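Local structure of tRNA (guanine(26)-N(2))-dimethyltransferase (Pyrococcus horikoshii, 2DUL) at residues 249-254 and 267-272; 257-262 and 318-323; 289-294 and 308-313; 348-353 and 363-368. The protein probably methylates N2 of guanine 26 twice in a number of tRNAs, using S-adenosyl-L-methionine as the methyl donor. All coordinates share one frame; numbering follows the deposited sequence.

Interaction 1 of 4, residues 249-254 and 267-272; sequences YIYFDD and PTRPNA
Pro267 opens the loop 267-272 by laying its ring over one face of Tyr249, with CD 3.5 Å from the ring centroid in a CH-pi contact. A proline suits this place because its ring offers C-H groups to the aromatic face. Its CB comes to 3.3 Å from Tyr251 OH. After Thr268, the backbone N of Arg269 donates to that same hydroxyl over 3.2 Å, bent to 136° at the hydrogen; the hydroxyl is also hydrogen-bonded to the Glu262 carboxylate on strand 259-263. The arginine chain bends at chi3 (-67°), bringing its guanidinium above the Tyr251 ring as an off-centre cation-pi pair, CZ lying 4.1 Å from the centroid with the planes 35° apart; Glu260 forms a salt bridge with the same group. Pro270 O reaches the edge of this ring, and Asn271 O takes a bond from a water that accepts from Phe252 N. Ala272, a small residue, sets CB 3.4 Å from Tyr251 CE1. Cutting Tyr251 back to an alanine would be likely to cost Arg269 its ring partner, though not Glu260, and open a gap. The loop, passing over the Tyr249/Tyr251 face of the central strand, is a crossover connection between the parallel outer strands of a three-stranded antiparallel sheet.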
loop_
_atom_site.group_PDB
_atom_site.type_symbol
_atom_site.label_atom_id
_atom_site.label_comp_id
_atom_site.label_asym_id
_atom_site.label_seq_id
_atom_site.Cartn_x
_atom_site.Cartn_y
_atom_site.Cartn_z
ATOM N N TYR A 249 -13.983 -5.522 13.407
ATOM C CA TYR A 249 -14.726 -4.277 13.257
ATOM C C TYR A 249 -14.319 -3.258 14.304
ATOM O O TYR A 249 -13.740 -3.605 15.332
ATOM C CB TYR A 249 -16.229 -4.560 13.355
ATOM C CG TYR A 249 -16.711 -5.489 12.265
ATOM C CD1 TYR A 249 -16.486 -6.869 12.349
ATOM C CD2 TYR A 249 -17.294 -4.985 11.105
ATOM C CE1 TYR A 249 -16.818 -7.716 11.297
ATOM C CE2 TYR A 249 -17.629 -5.818 10.047
ATOM C CZ TYR A 249 -17.384 -7.184 10.148
ATOM O OH TYR A 249 -17.680 -8.001 9.089
ATOM N N ILE A 250 -14.638 -1.997 14.034
ATOM C CA ILE A 250 -14.318 -0.903 14.935
ATOM C C ILE A 250 -15.594 -0.179 15.344
ATOM O O ILE A 250 -16.498 0.011 14.530
ATOM C CB ILE A 250 -13.402 0.134 14.247
ATOM C CG1 ILE A 250 -12.076 -0.517 13.856
ATOM C CG2 ILE A 250 -13.189 1.332 15.167
ATOM C CD1 ILE A 250 -11.315 0.264 12.803
ATOM N N TYR A 251 -15.655 0.210 16.611
ATOM C CA TYR A 251 -16.773 0.960 17.150
ATOM C C TYR A 251 -16.134 2.273 17.577
ATOM O O TYR A 251 -15.051 2.283 18.168
ATOM C CB TYR A 251 -17.380 0.217 18.333
ATOM C CG TYR A 251 -18.026 -1.088 17.913
ATOM C CD1 TYR A 251 -19.302 -1.102 17.350
ATOM C CD2 TYR A 251 -17.350 -2.299 18.053
ATOM C CE1 TYR A 251 -19.895 -2.289 16.937
ATOM C CE2 TYR A 251 -17.928 -3.500 17.640
ATOM C CZ TYR A 251 -19.204 -3.485 17.082
ATOM O OH TYR A 251 -19.788 -4.654 16.664
ATOM N N PHE A 252 -16.796 3.378 17.270
ATOM C CA PHE A 252 -16.244 4.692 17.568
ATOM C C PHE A 252 -17.278 5.598 18.228
ATOM O O PHE A 252 -18.392 5.740 17.731
ATOM C CB PHE A 252 -15.758 5.318 16.258
ATOM C CG PHE A 252 -15.037 6.628 16.425
ATOM C CD1 PHE A 252 -13.714 6.663 16.860
ATOM C CD2 PHE A 252 -15.675 7.826 16.114
ATOM C CE1 PHE A 252 -13.034 7.877 16.978
ATOM C CE2 PHE A 252 -15.005 9.045 16.229
ATOM C CZ PHE A 252 -13.682 9.070 16.660
ATOM N N ASP A 253 -16.907 6.203 19.352
ATOM C CA ASP A 253 -17.815 7.103 20.064
ATOM C C ASP A 253 -17.530 8.529 19.600
ATOM O O ASP A 253 -16.480 9.082 19.913
ATOM C CB ASP A 253 -17.590 7.010 21.572
ATOM C CG ASP A 253 -18.689 7.697 22.374
ATOM O OD1 ASP A 253 -19.263 8.705 21.893
ATOM O OD2 ASP A 253 -18.967 7.234 23.498
ATOM N N ASP A 254 -18.466 9.120 18.866
ATOM C CA ASP A 254 -18.285 10.475 18.345
ATOM C C ASP A 254 -18.154 11.560 19.411
ATOM O O ASP A 254 -17.615 12.635 19.145
ATOM C CB ASP A 254 -19.442 10.849 17.417
ATOM C CG ASP A 254 -19.560 9.919 16.230
ATOM O OD1 ASP A 254 -18.547 9.695 15.535
ATOM O OD2 ASP A 254 -20.677 9.417 15.987
ATOM N N PRO A 267 -19.756 -8.394 13.027
ATOM C CA PRO A 267 -19.856 -7.626 14.272
ATOM C C PRO A 267 -21.072 -8.132 15.055
ATOM O O PRO A 267 -21.923 -8.828 14.497
ATOM C CB PRO A 267 -20.038 -6.197 13.772
ATOM C CG PRO A 267 -20.889 -6.399 12.547
ATOM C CD PRO A 267 -20.262 -7.617 11.877
ATOM N N THR A 268 -21.166 -7.792 16.336
ATOM C CA THR A 268 -22.299 -8.254 17.136
ATOM C C THR A 268 -23.024 -7.122 17.861
ATOM O O THR A 268 -23.889 -7.367 18.706
ATOM C CB THR A 268 -21.842 -9.286 18.176
ATOM O OG1 THR A 268 -20.964 -8.658 19.116
ATOM C CG2 THR A 268 -21.108 -10.432 17.492
ATOM N N ARG A 269 -22.670 -5.888 17.518
ATOM C CA ARG A 269 -23.269 -4.706 18.125
ATOM C C ARG A 269 -23.544 -3.671 17.036
ATOM O O ARG A 269 -22.935 -3.703 15.967
ATOM C CB ARG A 269 -22.326 -4.115 19.182
ATOM C CG ARG A 269 -21.923 -5.097 20.273
ATOM C CD ARG A 269 -21.314 -4.387 21.483
ATOM N NE ARG A 269 -20.026 -3.746 21.207
ATOM C CZ ARG A 269 -18.880 -4.396 21.021
ATOM N NH1 ARG A 269 -18.840 -5.723 21.074
ATOM N NH2 ARG A 269 -17.764 -3.714 20.795
ATOM N N PRO A 270 -24.466 -2.733 17.296
ATOM C CA PRO A 270 -24.780 -1.714 16.290
ATOM C C PRO A 270 -23.685 -0.684 16.033
ATOM O O PRO A 270 -22.762 -0.510 16.837
ATOM C CB PRO A 270 -26.072 -1.087 16.826
ATOM C CG PRO A 270 -25.932 -1.228 18.307
ATOM C CD PRO A 270 -25.345 -2.609 18.476
ATOM N N ASN A 271 -23.793 -0.022 14.884
ATOM C CA ASN A 271 -22.854 1.018 14.486
ATOM C C ASN A 271 -21.411 0.558 14.287
ATOM O O ASN A 271 -20.478 1.311 14.558
ATOM C CB ASN A 271 -22.896 2.157 15.510
ATOM C CG ASN A 271 -24.289 2.751 15.659
ATOM O OD1 ASN A 271 -24.943 3.073 14.665
ATOM N ND2 ASN A 271 -24.744 2.905 16.898
ATOM N N ALA A 272 -21.224 -0.670 13.811
ATOM C CA ALA A 272 -19.879 -1.184 13.576
ATOM C C ALA A 272 -19.313 -0.675 12.256
ATOM O O ALA A 272 -20.052 -0.451 11.294
ATOM C CB ALA A 272 -19.885 -2.720 13.572
HETATM O O HOH W 1 -19.617 2.957 16.495
#

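Interaction 2 of 4, residues 257-262 and 318-323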
loop_
_atom_site.group_PDB
_atom_site.type_symbol
_atom_site.label_atom_id
_atom_site.label_comp_id
_atom_site.label_asym_id
_atom_site.label_seq_id
_atom_site.Cartn_x
_atom_site.Cartn_y
_atom_site.Cartn_z
ATOM N N GLY A 257 -14.185 10.054 21.177
ATOM C CA GLY A 257 -13.008 9.697 20.410
ATOM C C GLY A 257 -12.494 8.328 20.828
ATOM O O GLY A 257 -11.475 7.855 20.333
ATOM N N LYS A 258 -13.199 7.687 21.752
ATOM C CA LYS A 258 -12.803 6.360 22.206
ATOM C C LYS A 258 -13.236 5.317 21.183
ATOM O O LYS A 258 -14.336 5.397 20.635
ATOM C CB LYS A 258 -13.441 6.034 23.556
ATOM C CG LYS A 258 -13.069 4.646 24.081
ATOM C CD LYS A 258 -13.680 4.383 25.447
ATOM C CE LYS A 258 -13.306 2.996 25.960
ATOM N NZ LYS A 258 -13.742 1.939 25.004
ATOM N N PHE A 259 -12.368 4.343 20.924
ATOM C CA PHE A 259 -12.685 3.285 19.977
ATOM C C PHE A 259 -12.685 1.936 20.678
ATOM O O PHE A 259 -12.089 1.778 21.743
ATOM C CB PHE A 259 -11.679 3.279 18.807
ATOM C CG PHE A 259 -10.254 2.959 19.206
ATOM C CD1 PHE A 259 -9.874 1.655 19.525
ATOM C CD2 PHE A 259 -9.289 3.961 19.244
ATOM C CE1 PHE A 259 -8.550 1.358 19.873
ATOM C CE2 PHE A 259 -7.965 3.675 19.591
ATOM C CZ PHE A 259 -7.594 2.369 19.907
ATOM N N GLU A 260 -13.379 0.974 20.081
ATOM C CA GLU A 260 -13.454 -0.383 20.617
ATOM C C GLU A 260 -13.169 -1.302 19.440
ATOM O O GLU A 260 -13.505 -0.975 18.300
ATOM C CB GLU A 260 -14.855 -0.691 21.153
ATOM C CG GLU A 260 -15.447 0.381 22.052
ATOM C CD GLU A 260 -16.861 0.048 22.500
ATOM O OE1 GLU A 260 -17.552 -0.712 21.783
ATOM O OE2 GLU A 260 -17.282 0.554 23.561
ATOM N N LEU A 261 -12.559 -2.449 19.707
ATOM C CA LEU A 261 -12.250 -3.387 18.642
ATOM C C LEU A 261 -13.005 -4.693 18.845
ATOM O O LEU A 261 -13.181 -5.146 19.972
ATOM C CB LEU A 261 -10.749 -3.693 18.616
ATOM C CG LEU A 261 -9.778 -2.511 18.598
ATOM C CD1 LEU A 261 -8.352 -3.037 18.711
ATOM C CD2 LEU A 261 -9.964 -1.702 17.318
ATOM N N GLU A 262 -13.465 -5.287 17.752
ATOM C CA GLU A 262 -14.145 -6.566 17.846
ATOM C C GLU A 262 -13.616 -7.482 16.761
ATOM O O GLU A 262 -13.828 -7.247 15.573
ATOM C CB GLU A 262 -15.662 -6.423 17.702
ATOM C CG GLU A 262 -16.361 -7.779 17.673
ATOM C CD GLU A 262 -17.868 -7.683 17.750
ATOM O OE1 GLU A 262 -18.454 -6.787 17.106
ATOM O OE2 GLU A 262 -18.471 -8.519 18.450
ATOM N N ILE A 318 -0.025 -1.181 16.165
ATOM C CA ILE A 318 -1.165 -1.554 16.990
ATOM C C ILE A 318 -2.391 -0.945 16.317
ATOM O O ILE A 318 -2.282 0.074 15.629
ATOM C CB ILE A 318 -0.979 -0.998 18.416
ATOM C CG1 ILE A 318 -2.123 -1.451 19.324
ATOM C CG2 ILE A 318 -0.891 0.520 18.362
ATOM C CD1 ILE A 318 -1.872 -1.170 20.796
ATOM N N PRO A 319 -3.572 -1.562 16.490
ATOM C CA PRO A 319 -4.763 -1.000 15.847
ATOM C C PRO A 319 -5.183 0.389 16.328
ATOM O O PRO A 319 -5.422 0.613 17.516
ATOM C CB PRO A 319 -5.836 -2.052 16.120
ATOM C CG PRO A 319 -5.051 -3.332 16.198
ATOM C CD PRO A 319 -3.847 -2.911 17.019
ATOM N N LEU A 320 -5.265 1.314 15.378
ATOM C CA LEU A 320 -5.694 2.684 15.624
ATOM C C LEU A 320 -4.805 3.546 16.527
ATOM O O LEU A 320 -3.675 3.177 16.866
ATOM C CB LEU A 320 -7.142 2.669 16.139
ATOM C CG LEU A 320 -8.076 1.818 15.258
ATOM C CD1 LEU A 320 -9.512 1.896 15.768
ATOM C CD2 LEU A 320 -7.993 2.302 13.806
ATOM N N PHE A 321 -5.319 4.713 16.898
ATOM C CA PHE A 321 -4.566 5.649 17.722
ATOM C C PHE A 321 -5.485 6.722 18.277
ATOM O O PHE A 321 -6.679 6.742 17.976
ATOM C CB PHE A 321 -3.463 6.296 16.878
ATOM C CG PHE A 321 -3.973 7.039 15.668
ATOM C CD1 PHE A 321 -4.280 8.396 15.740
ATOM C CD2 PHE A 321 -4.148 6.377 14.451
ATOM C CE1 PHE A 321 -4.752 9.086 14.616
ATOM C CE2 PHE A 321 -4.619 7.054 13.323
ATOM C CZ PHE A 321 -4.922 8.413 13.405
ATOM N N TYR A 322 -4.927 7.607 19.094
ATOM C CA TYR A 322 -5.702 8.690 19.679
ATOM C C TYR A 322 -5.184 10.006 19.117
ATOM O O TYR A 322 -3.994 10.298 19.202
ATOM C CB TYR A 322 -5.575 8.677 21.209
ATOM C CG TYR A 322 -6.092 7.401 21.847
ATOM C CD1 TYR A 322 -7.412 6.993 21.660
ATOM C CD2 TYR A 322 -5.253 6.585 22.605
ATOM C CE1 TYR A 322 -7.884 5.799 22.210
ATOM C CE2 TYR A 322 -5.717 5.388 23.159
ATOM C CZ TYR A 322 -7.031 5.003 22.955
ATOM O OH TYR A 322 -7.493 3.815 23.488
ATOM N N ASP A 323 -6.080 10.787 18.524
ATOM C CA ASP A 323 -5.706 12.075 17.948
ATOM C C ASP A 323 -5.925 13.142 19.018
ATOM O O ASP A 323 -7.058 13.468 19.355
ATOM C CB ASP A 323 -6.565 12.360 16.718
ATOM C CG ASP A 323 -6.078 13.566 15.934
ATOM O OD1 ASP A 323 -6.205 14.703 16.443
ATOM O OD2 ASP A 323 -5.557 13.368 14.813
HETATM O O HOH W 2 -9.561 7.756 18.606
HETATM O O HOH W 3 -9.901 3.092 23.056
#
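Phe259 sets one face of its ring against Leu320, with Tyr322 alongside, and its first torsion explains how. With chi1 at 64°, CG stands in the crowded position between the backbone N and the carbonyl carbon, and the ring is carried across to the segment 318-323. Leu320 covers one face: its CB lies 3.9 Å from the ring centroid in a CH-pi contact, and CD1 touches the ring near CG. Tyr322 meets the ring differently. Its plane is only 20° from that of Phe259, but the rings are slid so far apart that they barely overlap, and the closest atoms are Phe259 CE2 and Tyr322 CE1 at 3.4 Å.

Two residues along the strand, Leu261 spreads its methyls, CD1 reaching Pro319 CB at 3.7 Å and CD2 reaching Leu320 CD1 at 3.9 Å. A branched leucine fits at Leu261 because its two methyls serve different partners, and Leu320 CD1 is shared by Phe259 and Leu261. The backbones stay too far apart for direct pairing, but one water joins them, donating to Gly257 O at 2.6 Å and to Phe321 O. A second links backbone to side chain: it donates to Phe259 O, bonds to Tyr322 OH at 2.6 Å, and rests over the centre of the Phe259 face turned from Leu320.

The contact brings together the edge strands of two separate antiparallel sheets, 259-263 and 322-323. Leu320 also packs on Ile250 of strand 247-252, Pro319 on Arg198 of helix 192-209, and the Tyr322 ring meets Phe371 of helix 368-375.

Interaction 3 of 4, residues 289-294 and 308-313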
loop_
_atom_site.group_PDB
_atom_site.type_symbol
_atom_site.label_atom_id
_atom_site.label_comp_id
_atom_site.label_asym_id
_atom_site.label_seq_id
_atom_site.Cartn_x
_atom_site.Cartn_y
_atom_site.Cartn_z
ATOM N N LYS A 289 14.821 -3.431 7.680
ATOM C CA LYS A 289 15.774 -3.633 6.592
ATOM C C LYS A 289 15.596 -2.582 5.499
ATOM O O LYS A 289 16.569 -2.151 4.879
ATOM C CB LYS A 289 15.605 -5.019 5.967
ATOM C CG LYS A 289 16.128 -6.176 6.800
ATOM C CD LYS A 289 16.215 -7.439 5.953
ATOM C CE LYS A 289 16.841 -8.599 6.712
ATOM N NZ LYS A 289 16.005 -9.033 7.862
ATOM N N MET A 290 14.350 -2.182 5.258
ATOM C CA MET A 290 14.048 -1.184 4.237
ATOM C C MET A 290 14.704 0.162 4.528
ATOM O O MET A 290 15.214 0.822 3.620
ATOM C CB MET A 290 12.531 -1.007 4.106
ATOM C CG MET A 290 11.832 -2.181 3.434
ATOM S SD MET A 290 10.055 -1.908 3.233
ATOM C CE MET A 290 10.022 -0.645 1.924
ATOM N N VAL A 291 14.688 0.576 5.790
ATOM C CA VAL A 291 15.302 1.846 6.165
ATOM C C VAL A 291 16.782 1.812 5.794
ATOM O O VAL A 291 17.316 2.769 5.233
ATOM C CB VAL A 291 15.172 2.114 7.684
ATOM C CG1 VAL A 291 15.997 3.340 8.074
ATOM C CG2 VAL A 291 13.713 2.337 8.045
ATOM N N LYS A 292 17.426 0.690 6.100
ATOM C CA LYS A 292 18.846 0.501 5.828
ATOM C C LYS A 292 19.121 0.426 4.328
ATOM O O LYS A 292 20.061 1.049 3.827
ATOM C CB LYS A 292 19.329 -0.774 6.529
ATOM C CG LYS A 292 20.835 -0.995 6.522
ATOM C CD LYS A 292 21.314 -1.622 5.226
ATOM C CE LYS A 292 22.769 -2.039 5.331
ATOM N NZ LYS A 292 23.223 -2.732 4.091
ATOM N N GLU A 293 18.300 -0.339 3.614
ATOM C CA GLU A 293 18.463 -0.484 2.173
ATOM C C GLU A 293 18.278 0.868 1.489
ATOM O O GLU A 293 19.012 1.210 0.561
ATOM C CB GLU A 293 17.442 -1.480 1.616
ATOM C CG GLU A 293 17.533 -1.684 0.103
ATOM C CD GLU A 293 18.789 -2.431 -0.319
ATOM O OE1 GLU A 293 19.039 -2.543 -1.541
ATOM O OE2 GLU A 293 19.522 -2.915 0.568
ATOM N N ALA A 294 17.295 1.631 1.955
ATOM C CA ALA A 294 17.015 2.941 1.382
ATOM C C ALA A 294 18.208 3.875 1.546
ATOM O O ALA A 294 18.521 4.661 0.649
ATOM C CB ALA A 294 15.784 3.546 2.039
ATOM N N LEU A 308 9.785 8.867 5.546
ATOM C CA LEU A 308 8.578 8.057 5.673
ATOM C C LEU A 308 8.885 6.693 6.279
ATOM O O LEU A 308 8.205 6.249 7.205
ATOM C CB LEU A 308 7.913 7.874 4.305
ATOM C CG LEU A 308 6.668 6.982 4.278
ATOM C CD1 LEU A 308 5.606 7.550 5.204
ATOM C CD2 LEU A 308 6.141 6.880 2.852
ATOM N N LEU A 309 9.910 6.031 5.756
ATOM C CA LEU A 309 10.297 4.712 6.241
ATOM C C LEU A 309 10.753 4.724 7.707
ATOM O O LEU A 309 10.505 3.772 8.445
ATOM C CB LEU A 309 11.396 4.127 5.343
ATOM C CG LEU A 309 10.975 3.766 3.906
ATOM C CD1 LEU A 309 12.189 3.323 3.091
ATOM C CD2 LEU A 309 9.935 2.657 3.940
ATOM N N LYS A 310 11.414 5.797 8.132
ATOM C CA LYS A 310 11.870 5.881 9.516
ATOM C C LYS A 310 10.683 6.082 10.447
ATOM O O LYS A 310 10.657 5.545 11.556
ATOM C CB LYS A 310 12.879 7.023 9.688
ATOM C CG LYS A 310 14.230 6.748 9.045
ATOM C CD LYS A 310 15.186 7.923 9.196
ATOM C CE LYS A 310 16.541 7.603 8.574
ATOM N NZ LYS A 310 17.482 8.756 8.649
ATOM N N MET A 311 9.702 6.856 9.993
ATOM C CA MET A 311 8.506 7.101 10.785
ATOM C C MET A 311 7.767 5.777 10.990
ATOM O O MET A 311 7.390 5.434 12.108
ATOM C CB MET A 311 7.591 8.104 10.072
ATOM C CG MET A 311 6.203 8.233 10.684
ATOM S SD MET A 311 6.222 8.752 12.415
ATOM C CE MET A 311 6.033 10.530 12.218
ATOM N N ILE A 312 7.576 5.032 9.904
ATOM C CA ILE A 312 6.875 3.754 9.967
ATOM C C ILE A 312 7.683 2.711 10.738
ATOM O O ILE A 312 7.124 1.893 11.471
ATOM C CB ILE A 312 6.569 3.227 8.543
ATOM C CG1 ILE A 312 5.606 4.188 7.843
ATOM C CG2 ILE A 312 5.960 1.830 8.611
ATOM C CD1 ILE A 312 5.323 3.838 6.394
ATOM N N ASP A 313 9.000 2.748 10.579
ATOM C CA ASP A 313 9.869 1.803 11.264
ATOM C C ASP A 313 9.785 1.966 12.785
ATOM O O ASP A 313 9.779 0.981 13.520
ATOM C CB ASP A 313 11.315 1.992 10.786
ATOM C CG ASP A 313 12.294 1.065 11.485
ATOM O OD1 ASP A 313 12.025 -0.153 11.549
ATOM O OD2 ASP A 313 13.338 1.557 11.963
#
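Val291 and Leu309 are the closest CA pair of the two segments, 5.8 Å apart. The valine turns its two methyls to different neighbours: with CG1 anti to the backbone N (chi1 172°), CG2, anti to the carbonyl carbon, is the methyl that meets Leu309 and Asp313. CG2 sits 3.5 Å from Leu309 O, a carbonyl already engaged by Asp313 N in the helix, and 3.7 Å from Asp313 CB. CG1 lies across the aliphatic part of Lys310, 4.0 Å from its CG, the two side chains crossing at about a right angle. A valine, short and branched at CB, can meet three residues of the facing helix without pushing it away.

Leu309 answers from the opposite helix. Its side chain reaches between Met290 and Ala294, which are one turn apart: CD1 touches Ala294 CB at 3.8 Å, and CD2 meets Met290 CE at 3.9 Å. The methionine runs straight through chi2 and then bends at chi3 (71°), which brings CE to the leucine, the two side chains crossing at about a right angle. Ala294, a bare methyl, leaves room for the leucine branch.

The segments run antiparallel, with axes 9.2 Å apart and a crossing angle of -159°, as in a helical hairpin of helices 284-295 and 302-314. On its buried side Met290 packs against Val41 and Leu42 of helix 33-46, and both Met290 and Ile312 rest on Leu219 of strand 213-223, the edge of the large mixed sheet.

Interaction 4 of 4, residues 348-353 and 363-368; sequences QGYEAT and KTSAPY
Glu351 O is gripped by two donors of the segment 363-368, Thr364 OG1 at 2.8 Å and Ser365 N at 3.1 Å, both somewhat tilted from the carbonyl plane. The threonine hydroxyl can reach it because OG1 is anti to its own backbone N (chi1 -178°); the same OG1 accepts from Ala366 N at 3.1 Å, an ST turn. Further along, Thr353 and Lys363 form a hydrogen-bonded antiparallel pair, Thr353 N to Lys363 O at 3.0 Å and Lys363 N to Thr353 O at 2.9 Å. Ala352 and Thr364 make the adjoining non-hydrogen-bonded pair, where a small methyl suits the close backbones. A water donates to Glu351 OE1 and bonds to Ser365 OG.

Outward from these bonds, Tyr350 lays one ring face over Ala366, whose CB is 3.9 Å from the centroid, while Ser365 OG meets the ring edge in plane. Pro367 CD comes to 3.8 Å from Tyr350 CE2. Replacing Tyr350 by an alanine is likely to uncover Ala366 and Pro367 and leave a gap beside Val370 of helix 368-375. By both donating to Glu351 O and accepting from Ala366 N, the Thr364 hydroxyl fixes the chain where regular strand pairing stops, ahead of the Tyr350 packing.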
loop_
_atom_site.group_PDB
_atom_site.type_symbol
_atom_site.label_atom_id
_atom_site.label_comp_id
_atom_site.label_asym_id
_atom_site.label_seq_id
_atom_site.Cartn_x
_atom_site.Cartn_y
_atom_site.Cartn_z
ATOM N N GLN A 348 5.168 6.594 32.325
ATOM C CA GLN A 348 4.212 5.799 33.089
ATOM C C GLN A 348 4.329 4.319 32.746
ATOM O O GLN A 348 3.565 3.496 33.248
ATOM C CB GLN A 348 2.783 6.273 32.818
ATOM C CG GLN A 348 2.464 7.648 33.376
ATOM C CD GLN A 348 1.064 8.100 33.021
ATOM O OE1 GLN A 348 0.076 7.463 33.398
ATOM N NE2 GLN A 348 0.969 9.203 32.287
ATOM N N GLY A 349 5.274 3.986 31.873
ATOM C CA GLY A 349 5.472 2.597 31.498
ATOM C C GLY A 349 4.718 2.097 30.277
ATOM O O GLY A 349 4.636 0.887 30.059
ATOM N N TYR A 350 4.163 3.008 29.481
ATOM C CA TYR A 350 3.430 2.606 28.282
ATOM C C TYR A 350 4.208 2.884 27.005
ATOM O O TYR A 350 5.038 3.790 26.950
ATOM C CB TYR A 350 2.085 3.338 28.175
ATOM C CG TYR A 350 1.111 3.025 29.281
ATOM C CD1 TYR A 350 1.056 3.811 30.431
ATOM C CD2 TYR A 350 0.269 1.916 29.195
ATOM C CE1 TYR A 350 0.188 3.496 31.470
ATOM C CE2 TYR A 350 -0.600 1.593 30.227
ATOM C CZ TYR A 350 -0.634 2.385 31.364
ATOM O OH TYR A 350 -1.473 2.050 32.402
ATOM N N GLU A 351 3.931 2.096 25.975
ATOM C CA GLU A 351 4.566 2.299 24.683
ATOM C C GLU A 351 3.772 3.424 24.032
ATOM O O GLU A 351 2.544 3.452 24.124
ATOM C CB GLU A 351 4.452 1.037 23.839
ATOM C CG GLU A 351 5.252 -0.139 24.366
ATOM C CD GLU A 351 4.738 -1.458 23.835
ATOM O OE1 GLU A 351 3.657 -1.895 24.288
ATOM O OE2 GLU A 351 5.402 -2.052 22.960
ATOM N N ALA A 352 4.467 4.357 23.392
ATOM C CA ALA A 352 3.804 5.475 22.736
ATOM C C ALA A 352 4.706 6.058 21.665
ATOM O O ALA A 352 5.880 6.328 21.917
ATOM C CB ALA A 352 3.452 6.543 23.760
ATOM N N THR A 353 4.156 6.248 20.470
ATOM C CA THR A 353 4.916 6.809 19.360
ATOM C C THR A 353 4.010 7.682 18.507
ATOM O O THR A 353 2.787 7.669 18.659
ATOM C CB THR A 353 5.468 5.714 18.415
ATOM O OG1 THR A 353 4.376 5.120 17.695
ATOM C CG2 THR A 353 6.202 4.636 19.196
ATOM N N LYS A 363 0.051 6.611 18.786
ATOM C CA LYS A 363 -0.193 5.178 18.904
ATOM C C LYS A 363 0.280 4.853 20.313
ATOM O O LYS A 363 1.376 5.257 20.711
ATOM C CB LYS A 363 0.669 4.394 17.904
ATOM C CG LYS A 363 -0.092 3.561 16.865
ATOM C CD LYS A 363 -0.459 4.380 15.653
ATOM C CE LYS A 363 -0.788 3.501 14.445
ATOM N NZ LYS A 363 -1.962 2.602 14.642
ATOM N N THR A 364 -0.529 4.134 21.076
ATOM C CA THR A 364 -0.122 3.793 22.425
ATOM C C THR A 364 -0.825 2.562 22.958
ATOM O O THR A 364 -1.947 2.248 22.556
ATOM C CB THR A 364 -0.375 4.959 23.401
ATOM O OG1 THR A 364 0.085 4.595 24.707
ATOM C CG2 THR A 364 -1.856 5.295 23.471
ATOM N N SER A 365 -0.151 1.865 23.865
ATOM C CA SER A 365 -0.713 0.675 24.488
ATOM C C SER A 365 -1.643 1.092 25.629
ATOM O O SER A 365 -2.444 0.295 26.115
ATOM C CB SER A 365 0.415 -0.203 25.043
ATOM O OG SER A 365 1.225 0.522 25.963
ATOM N N ALA A 366 -1.539 2.351 26.042
ATOM C CA ALA A 366 -2.345 2.866 27.145
ATOM C C ALA A 366 -3.849 2.855 26.897
ATOM O O ALA A 366 -4.305 3.051 25.775
ATOM C CB ALA A 366 -1.900 4.285 27.492
ATOM N N PRO A 367 -4.637 2.609 27.955
ATOM C CA PRO A 367 -6.098 2.588 27.833
ATOM C C PRO A 367 -6.556 4.017 27.546
ATOM O O PRO A 367 -5.872 4.972 27.908
ATOM C CB PRO A 367 -6.560 2.116 29.213
ATOM C CG PRO A 367 -5.388 1.315 29.719
ATOM C CD PRO A 367 -4.217 2.151 29.291
ATOM N N TYR A 368 -7.702 4.158 26.896
ATOM C CA TYR A 368 -8.249 5.473 26.577
ATOM C C TYR A 368 -8.287 6.421 27.782
ATOM O O TYR A 368 -7.867 7.574 27.689
ATOM C CB TYR A 368 -9.666 5.318 26.018
ATOM C CG TYR A 368 -10.389 6.634 25.821
ATOM C CD1 TYR A 368 -10.122 7.447 24.719
ATOM C CD2 TYR A 368 -11.333 7.071 26.751
ATOM C CE1 TYR A 368 -10.783 8.673 24.545
ATOM C CE2 TYR A 368 -11.998 8.289 26.593
ATOM C CZ TYR A 368 -11.719 9.084 25.493
ATOM O OH TYR A 368 -12.368 10.289 25.354
HETATM O O HOH W 4 3.220 -0.980 27.025
#

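How the interactions relate
Interactions 1 and 2 share the antiparallel sheet holding strands 247-252 and 259-263, and their centres lie 11 Å apart. Glu262 of interaction 2 connects them, its OE1 lying 2.6 Å from Tyr251 OH and its OE2 equally close to Thr268 OG1. Interaction 2 leads to interaction 4, 12 Å away between centres, through strands 322-323 and 361-364 of a second sheet: Lys363 NZ lies 2.7 Å from Ile318 O and forms a salt bridge with Glu194. Interaction 3, nested within its chain loop, lies about 25 Å from interaction 2 between centres and about 9 Å between nearest atoms. It is nearest the predicted S-adenosyl-L-methionine site, the Met290 side chain being about 11 Å from that of Arg36.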